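Side-chain contacts in neurotoxin (Clostridium botulinum, PDB 2QN0), which probably acts as a zinc-dependent protease, the light chain of botulinum neurotoxin type C1, cutting SNARE proteins of the neuronal membrane-fusion machinery: residues P13-N16 / K17-L20; D82-T85 / F86-I90; G103-L106 / I107-S111. All coordinates share one frame; numbering follows the deposited sequence.

In the fold
Interactions 1, 2 and 3 follow one another along the chain of the clostridial neurotoxin zinc protease, each a local contact within one continuous stretch. Interaction 1 is the turn leading into strand 19-23 of the mixed sheet, interaction 2 lies on helix 80-97, and interaction 3 on the next helix, 101-112. The centres of interactions 1 and 2 are 17 Å apart, those of 2 and 3 are 21 Å apart, and those of 1 and 3 are 23 Å apart; none touches another. Interaction 3 packs against helix 223-238, which carries the zinc ligands H229 and H233, whereas interactions 1 and 2 lie on the same side of the chain's centre.

Interaction 1: residues P13-N16 / K17-L20; sequences PVDN and KNIL
D15 lays its carboxylate over the backbone of K17 to I19, and its OD1 gathers the amide hydrogens of all three residues in an Asx turn extended by two further bonds. K17 N comes from above the carboxylate plane at 2.8 Å from D15 OD1. N18 N, also 2.8 Å from D15 OD1, uses the syn lone pair, and I19 N, 2.9 Å from D15 OD1, arrives on the syn side but well out of the plane. Three donors on one oxygen should hold the carboxylate firmly and would be expected to favour its negative charge. The group gets there because D15 CG stands between its own backbone N and carbonyl carbon (chi1 68°), which folds the acid back over the turn.

The loop is closed on the main chain as well: D15 N donates to I19 O at 3.2 Å, while N16 N adds only a weak bond to the same oxygen. I19 O is further flanked by V14, whose CA makes a CH...O contact with it at 3.4 Å and whose CG1 lies close by. The valine's CG2 also faces the CG2 of I19, a loose apolar contact.

The turn delivers the chain into strand 19-23, which pairs antiparallel with strand 34-38, through backbone bonds of N18 with R38 and L20 with A36. The R38 side chain bonds N18 OD1 and K17 O, so K17 O and the N18 side chain are tied to strand 34-38. Buried I19 packs on F8, K35 and F37; within the turn, I19 CD1 comes up to the oxygen end of the proline carbonyl, 3.6 Å from P13 O.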
loop_
_atom_site.group_PDB
_atom_site.type_symbol
_atom_site.label_atom_id
_atom_site.label_comp_id
_atom_site.label_asym_id
_atom_site.label_seq_id
_atom_site.Cartn_x
_atom_site.Cartn_y
_atom_site.Cartn_z
ATOM N N PRO A 13 21.107 -2.468 15.367
ATOM C CA PRO A 13 20.657 -3.329 16.464
ATOM C C PRO A 13 19.193 -3.164 16.858
ATOM O O PRO A 13 18.633 -2.073 16.760
ATOM C CB PRO A 13 21.580 -2.932 17.622
ATOM C CG PRO A 13 22.780 -2.337 16.945
ATOM C CD PRO A 13 22.158 -1.548 15.832
ATOM N N VAL A 14 18.592 -4.259 17.313
ATOM C CA VAL A 14 17.214 -4.248 17.788
ATOM C C VAL A 14 17.214 -3.316 18.998
ATOM O O VAL A 14 18.151 -3.337 19.796
ATOM C CB VAL A 14 16.777 -5.664 18.232
ATOM C CG1 VAL A 14 15.476 -5.597 19.025
ATOM C CG2 VAL A 14 16.609 -6.557 17.010
ATOM N N ASP A 15 16.183 -2.488 19.131
ATOM C CA ASP A 15 16.115 -1.556 20.255
ATOM C C ASP A 15 14.784 -1.672 20.988
ATOM O O ASP A 15 14.437 -0.822 21.810
ATOM C CB ASP A 15 16.318 -0.122 19.763
ATOM C CG ASP A 15 15.170 0.364 18.899
ATOM O OD1 ASP A 15 14.289 -0.455 18.574
ATOM O OD2 ASP A 15 15.150 1.562 18.544
ATOM N N ASN A 16 14.046 -2.730 20.672
ATOM C CA ASN A 16 12.753 -2.995 21.290
ATOM C C ASN A 16 11.781 -1.829 21.135
ATOM O O ASN A 16 10.828 -1.703 21.904
ATOM C CB ASN A 16 12.946 -3.313 22.773
ATOM C CG ASN A 16 14.001 -4.379 23.004
ATOM O OD1 ASN A 16 13.928 -5.470 22.439
ATOM N ND2 ASN A 16 14.990 -4.066 23.835
ATOM N N LYS A 17 12.022 -0.981 20.139
ATOM C CA LYS A 17 11.160 0.169 19.896
ATOM C C LYS A 17 10.882 0.374 18.409
ATOM O O LYS A 17 9.732 0.301 17.975
ATOM C CB LYS A 17 11.788 1.440 20.473
ATOM C CG LYS A 17 10.877 2.654 20.373
ATOM C CD LYS A 17 11.565 3.921 20.849
ATOM C CE LYS A 17 10.634 5.115 20.736
ATOM N NZ LYS A 17 9.369 4.893 21.493
ATOM N N ASN A 18 11.932 0.636 17.634
ATOM C CA ASN A 18 11.779 0.851 16.197
ATOM C C ASN A 18 12.376 -0.265 15.354
ATOM O O ASN A 18 12.180 -0.305 14.139
ATOM C CB ASN A 18 12.403 2.183 15.781
ATOM C CG ASN A 18 11.698 3.368 16.395
ATOM O OD1 ASN A 18 10.492 3.330 16.632
ATOM N ND2 ASN A 18 12.443 4.437 16.644
ATOM N N ILE A 19 13.120 -1.159 15.995
ATOM C CA ILE A 19 13.727 -2.289 15.300
ATOM C C ILE A 19 13.460 -3.531 16.139
ATOM O O ILE A 19 13.876 -3.616 17.298
ATOM C CB ILE A 19 15.250 -2.085 15.105
ATOM C CG1 ILE A 19 15.494 -0.782 14.333
ATOM C CG2 ILE A 19 15.847 -3.271 14.349
ATOM C CD1 ILE A 19 16.954 -0.514 13.984
ATOM N N LEU A 20 12.747 -4.487 15.551
ATOM C CA LEU A 20 12.374 -5.713 16.244
ATOM C C LEU A 20 12.346 -6.885 15.279
ATOM O O LEU A 20 12.447 -6.712 14.065
ATOM C CB LEU A 20 10.960 -5.579 16.824
ATOM C CG LEU A 20 10.538 -4.355 17.634
ATOM C CD1 LEU A 20 9.027 -4.346 17.812
ATOM C CD2 LEU A 20 11.226 -4.383 18.977
#

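Interaction 2: residues D82-T85 / F86-I90; sequences DKDT and FLKEI
Two different first torsions, chi1 -175° for D84 and -74° for K88, bring the acid and the lysine together one helical turn apart. D84 CG thereby points away from its own backbone N, whereas K88 CG lies beside its backbone N, and from there the lysine chain runs out fully extended. K88 crosses D84 at a slant, its CG 3.4 Å from D84 O, before NZ reaches the carboxylate. There K88 NZ forms a salt bridge with D84 OD2 at 2.8 Å, on the syn lone pair. Neither group depends on the other alone: D84 OD1 accepts from Y10 N, and K88 NZ also bonds N9 OD1, so the i, i+4 pair of this alpha-helix is fastened to the N-terminal loop.

On another flank of the helix, E89, extended beyond CG, crosses over T85 obliquely. Its CG rests 3.0 Å from T85 O, the carbonyl that E89 N also bonds at 2.9 Å, and its OE2 comes 3.6 Å from T85 CG2; a long, weak ion pair to R197 lies beyond. F86 N closes the preceding turn on D82 O. The phenyl ring of F86 swings away from this stretch of backbone and carries I90 CG1 over one face, 3.7 Å above its plane and offset toward the rim.

Helix 80-97 is held among loops at this end: F86 packs on P47, Y76 and L77, and K83 makes a salt bridge with D48, just beyond strand 43-46, while Y10 and N9 precede strand 19-23.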
loop_
_atom_site.group_PDB
_atom_site.type_symbol
_atom_site.label_atom_id
_atom_site.label_comp_id
_atom_site.label_asym_id
_atom_site.label_seq_id
_atom_site.Cartn_x
_atom_site.Cartn_y
_atom_site.Cartn_z
ATOM N N ASP A 82 21.249 -6.714 -0.036
ATOM C CA ASP A 82 20.070 -6.408 -0.842
ATOM C C ASP A 82 18.992 -5.784 0.035
ATOM O O ASP A 82 18.352 -4.806 -0.347
ATOM C CB ASP A 82 19.519 -7.687 -1.475
ATOM C CG ASP A 82 20.046 -7.922 -2.875
ATOM O OD1 ASP A 82 21.261 -7.729 -3.099
ATOM O OD2 ASP A 82 19.242 -8.306 -3.753
ATOM N N LYS A 83 18.804 -6.361 1.216
ATOM C CA LYS A 83 17.796 -5.879 2.152
ATOM C C LYS A 83 18.096 -4.467 2.630
ATOM O O LYS A 83 17.186 -3.653 2.796
ATOM C CB LYS A 83 17.691 -6.837 3.341
ATOM C CG LYS A 83 17.249 -8.233 2.935
ATOM C CD LYS A 83 17.085 -9.159 4.123
ATOM C CE LYS A 83 16.536 -10.508 3.676
ATOM N NZ LYS A 83 16.278 -11.423 4.819
ATOM N N ASP A 84 19.375 -4.171 2.841
ATOM C CA ASP A 84 19.774 -2.846 3.291
ATOM C C ASP A 84 19.412 -1.815 2.223
ATOM O O ASP A 84 18.873 -0.749 2.522
ATOM C CB ASP A 84 21.285 -2.808 3.553
ATOM C CG ASP A 84 21.739 -1.488 4.135
ATOM O OD1 ASP A 84 21.393 -1.197 5.302
ATOM O OD2 ASP A 84 22.435 -0.733 3.425
ATOM N N THR A 85 19.716 -2.138 0.972
ATOM C CA THR A 85 19.419 -1.238 -0.130
ATOM C C THR A 85 17.911 -1.038 -0.269
ATOM O O THR A 85 17.442 0.090 -0.423
ATOM C CB THR A 85 20.003 -1.785 -1.444
ATOM O OG1 THR A 85 21.434 -1.755 -1.365
ATOM C CG2 THR A 85 19.551 -0.946 -2.629
ATOM N N PHE A 86 17.159 -2.132 -0.202
ATOM C CA PHE A 86 15.700 -2.068 -0.309
ATOM C C PHE A 86 15.142 -1.191 0.807
ATOM O O PHE A 86 14.318 -0.305 0.569
ATOM C CB PHE A 86 15.099 -3.469 -0.198
ATOM C CG PHE A 86 13.595 -3.492 -0.256
ATOM C CD1 PHE A 86 12.930 -3.436 -1.478
ATOM C CD2 PHE A 86 12.847 -3.562 0.913
ATOM C CE1 PHE A 86 11.534 -3.452 -1.536
ATOM C CE2 PHE A 86 11.446 -3.577 0.867
ATOM C CZ PHE A 86 10.794 -3.522 -0.361
ATOM N N LEU A 87 15.597 -1.442 2.032
ATOM C CA LEU A 87 15.141 -0.673 3.184
ATOM C C LEU A 87 15.367 0.819 2.972
ATOM O O LEU A 87 14.479 1.635 3.215
ATOM C CB LEU A 87 15.876 -1.137 4.446
ATOM C CG LEU A 87 15.591 -0.391 5.750
ATOM C CD1 LEU A 87 14.115 -0.509 6.119
ATOM C CD2 LEU A 87 16.463 -0.976 6.853
ATOM N N LYS A 88 16.560 1.180 2.514
ATOM C CA LYS A 88 16.875 2.581 2.283
ATOM C C LYS A 88 16.069 3.187 1.137
ATOM O O LYS A 88 15.760 4.380 1.156
ATOM C CB LYS A 88 18.382 2.739 2.048
ATOM C CG LYS A 88 19.170 2.581 3.349
ATOM C CD LYS A 88 20.664 2.389 3.139
ATOM C CE LYS A 88 21.356 2.220 4.493
ATOM N NZ LYS A 88 22.793 1.846 4.359
ATOM N N GLU A 89 15.722 2.372 0.146
ATOM C CA GLU A 89 14.926 2.868 -0.974
ATOM C C GLU A 89 13.528 3.228 -0.471
ATOM O O GLU A 89 12.993 4.286 -0.796
ATOM C CB GLU A 89 14.832 1.808 -2.081
ATOM C CG GLU A 89 16.168 1.521 -2.775
ATOM C CD GLU A 89 16.099 0.367 -3.761
ATOM O OE1 GLU A 89 15.264 -0.540 -3.561
ATOM O OE2 GLU A 89 16.896 0.354 -4.726
ATOM N N ILE A 90 12.940 2.345 0.329
ATOM C CA ILE A 90 11.607 2.593 0.868
ATOM C C ILE A 90 11.615 3.859 1.724
ATOM O O ILE A 90 10.723 4.701 1.618
ATOM C CB ILE A 90 11.119 1.399 1.724
ATOM C CG1 ILE A 90 10.949 0.157 0.843
ATOM C CG2 ILE A 90 9.789 1.747 2.406
ATOM C CD1 ILE A 90 9.922 0.321 -0.279
#

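Interaction 3: residues G103-L106 / I107-S111; sequences GEEL and IYRLS
I107 sets its CG1 against G103 O at 3.2 Å, the same carbonyl that its own N bonds, in the regular i, i+4 pattern of alpha-helix 101-112. The I107 side chain also touches F94 and I97 of helix 80-97.

Y108 follows with N bonded to E104 O, while its ring meets E105 OE2 only obliquely, the nearest ring atom being CD2.

R109 adds a side-chain link, a salt bridge in which NE lies 2.6 Å from E105 OE2. The bond is nearly straight at 170° and runs in the guanidinium plane; OE2 alone meets the guanidinium edge, through its anti lone pair, with the carboxylate and guanidinium planes 77° apart. A bend at chi2 (59°) curls E105 back to this point. R109 NH2 makes a second salt bridge with E353, so the arginine spans two acids.

L110 lies alongside L106, both pointing the same way, with their CD1 atoms 4.1 Å apart. The two leucines pack on M235 of helix 223-238, the zinc-ligand helix; the L106 side chain is about 13 Å from the zinc ion.

S111 turns back on I107 O, where OG at 2.7 Å and N at 2.9 Å approach from opposite faces of the carbonyl plane.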
loop_
_atom_site.group_PDB
_atom_site.type_symbol
_atom_site.label_atom_id
_atom_site.label_comp_id
_atom_site.label_asym_id
_atom_site.label_seq_id
_atom_site.Cartn_x
_atom_site.Cartn_y
_atom_site.Cartn_z
ATOM N N GLY A 103 0.869 14.049 0.666
ATOM C CA GLY A 103 1.621 12.865 1.044
ATOM C C GLY A 103 1.831 12.821 2.546
ATOM O O GLY A 103 1.812 11.755 3.158
ATOM N N GLU A 104 2.045 13.984 3.150
ATOM C CA GLU A 104 2.231 14.046 4.594
ATOM C C GLU A 104 0.941 13.586 5.274
ATOM O O GLU A 104 0.977 12.863 6.269
ATOM C CB GLU A 104 2.567 15.475 5.030
ATOM C CG GLU A 104 2.878 15.596 6.514
ATOM C CD GLU A 104 3.133 17.027 6.945
ATOM O OE1 GLU A 104 3.926 17.720 6.273
ATOM O OE2 GLU A 104 2.545 17.456 7.961
ATOM N N GLU A 105 -0.199 13.999 4.728
ATOM C CA GLU A 105 -1.493 13.618 5.295
ATOM C C GLU A 105 -1.735 12.121 5.110
ATOM O O GLU A 105 -2.254 11.453 6.005
ATOM C CB GLU A 105 -2.619 14.424 4.638
ATOM C CG GLU A 105 -4.009 14.174 5.220
ATOM C CD GLU A 105 -4.104 14.497 6.708
ATOM O OE1 GLU A 105 -3.457 15.468 7.156
ATOM O OE2 GLU A 105 -4.841 13.787 7.427
ATOM N N LEU A 106 -1.362 11.598 3.944
ATOM C CA LEU A 106 -1.522 10.173 3.660
ATOM C C LEU A 106 -0.733 9.362 4.687
ATOM O O LEU A 106 -1.251 8.418 5.291
ATOM C CB LEU A 106 -1.011 9.862 2.248
ATOM C CG LEU A 106 -0.979 8.397 1.804
ATOM C CD1 LEU A 106 -2.400 7.826 1.776
ATOM C CD2 LEU A 106 -0.340 8.306 0.427
ATOM N N ILE A 107 0.525 9.740 4.892
ATOM C CA ILE A 107 1.374 9.042 5.853
ATOM C C ILE A 107 0.844 9.205 7.277
ATOM O O ILE A 107 0.832 8.255 8.064
ATOM C CB ILE A 107 2.829 9.563 5.777
ATOM C CG1 ILE A 107 3.414 9.238 4.399
ATOM C CG2 ILE A 107 3.679 8.923 6.873
ATOM C CD1 ILE A 107 4.769 9.882 4.119
ATOM N N TYR A 108 0.401 10.412 7.608
ATOM C CA TYR A 108 -0.128 10.677 8.938
ATOM C C TYR A 108 -1.307 9.756 9.243
ATOM O O TYR A 108 -1.356 9.110 10.291
ATOM C CB TYR A 108 -0.586 12.133 9.048
ATOM C CG TYR A 108 -1.282 12.440 10.353
ATOM C CD1 TYR A 108 -0.559 12.596 11.534
ATOM C CD2 TYR A 108 -2.674 12.520 10.417
ATOM C CE1 TYR A 108 -1.206 12.821 12.752
ATOM C CE2 TYR A 108 -3.329 12.742 11.627
ATOM C CZ TYR A 108 -2.588 12.891 12.788
ATOM O OH TYR A 108 -3.234 13.100 13.986
ATOM N N ARG A 109 -2.264 9.694 8.325
ATOM C CA ARG A 109 -3.435 8.855 8.543
ATOM C C ARG A 109 -3.090 7.378 8.671
ATOM O O ARG A 109 -3.526 6.711 9.607
ATOM C CB ARG A 109 -4.453 9.069 7.420
ATOM C CG ARG A 109 -4.949 10.506 7.351
ATOM C CD ARG A 109 -6.112 10.669 6.393
ATOM N NE ARG A 109 -6.434 12.082 6.209
ATOM C CZ ARG A 109 -7.518 12.534 5.589
ATOM N NH1 ARG A 109 -8.405 11.685 5.089
ATOM N NH2 ARG A 109 -7.707 13.841 5.459
ATOM N N LEU A 110 -2.305 6.861 7.733
ATOM C CA LEU A 110 -1.927 5.452 7.776
ATOM C C LEU A 110 -1.092 5.074 9.000
ATOM O O LEU A 110 -1.160 3.941 9.474
ATOM C CB LEU A 110 -1.155 5.074 6.511
ATOM C CG LEU A 110 -1.983 4.970 5.226
ATOM C CD1 LEU A 110 -1.060 4.698 4.044
ATOM C CD2 LEU A 110 -3.006 3.849 5.371
ATOM N N SER A 111 -0.311 6.017 9.512
ATOM C CA SER A 111 0.548 5.733 10.655
ATOM C C SER A 111 -0.064 6.089 11.998
ATOM O O SER A 111 0.516 5.775 13.035
ATOM C CB SER A 111 1.882 6.474 10.506
ATOM O OG SER A 111 1.706 7.873 10.639
#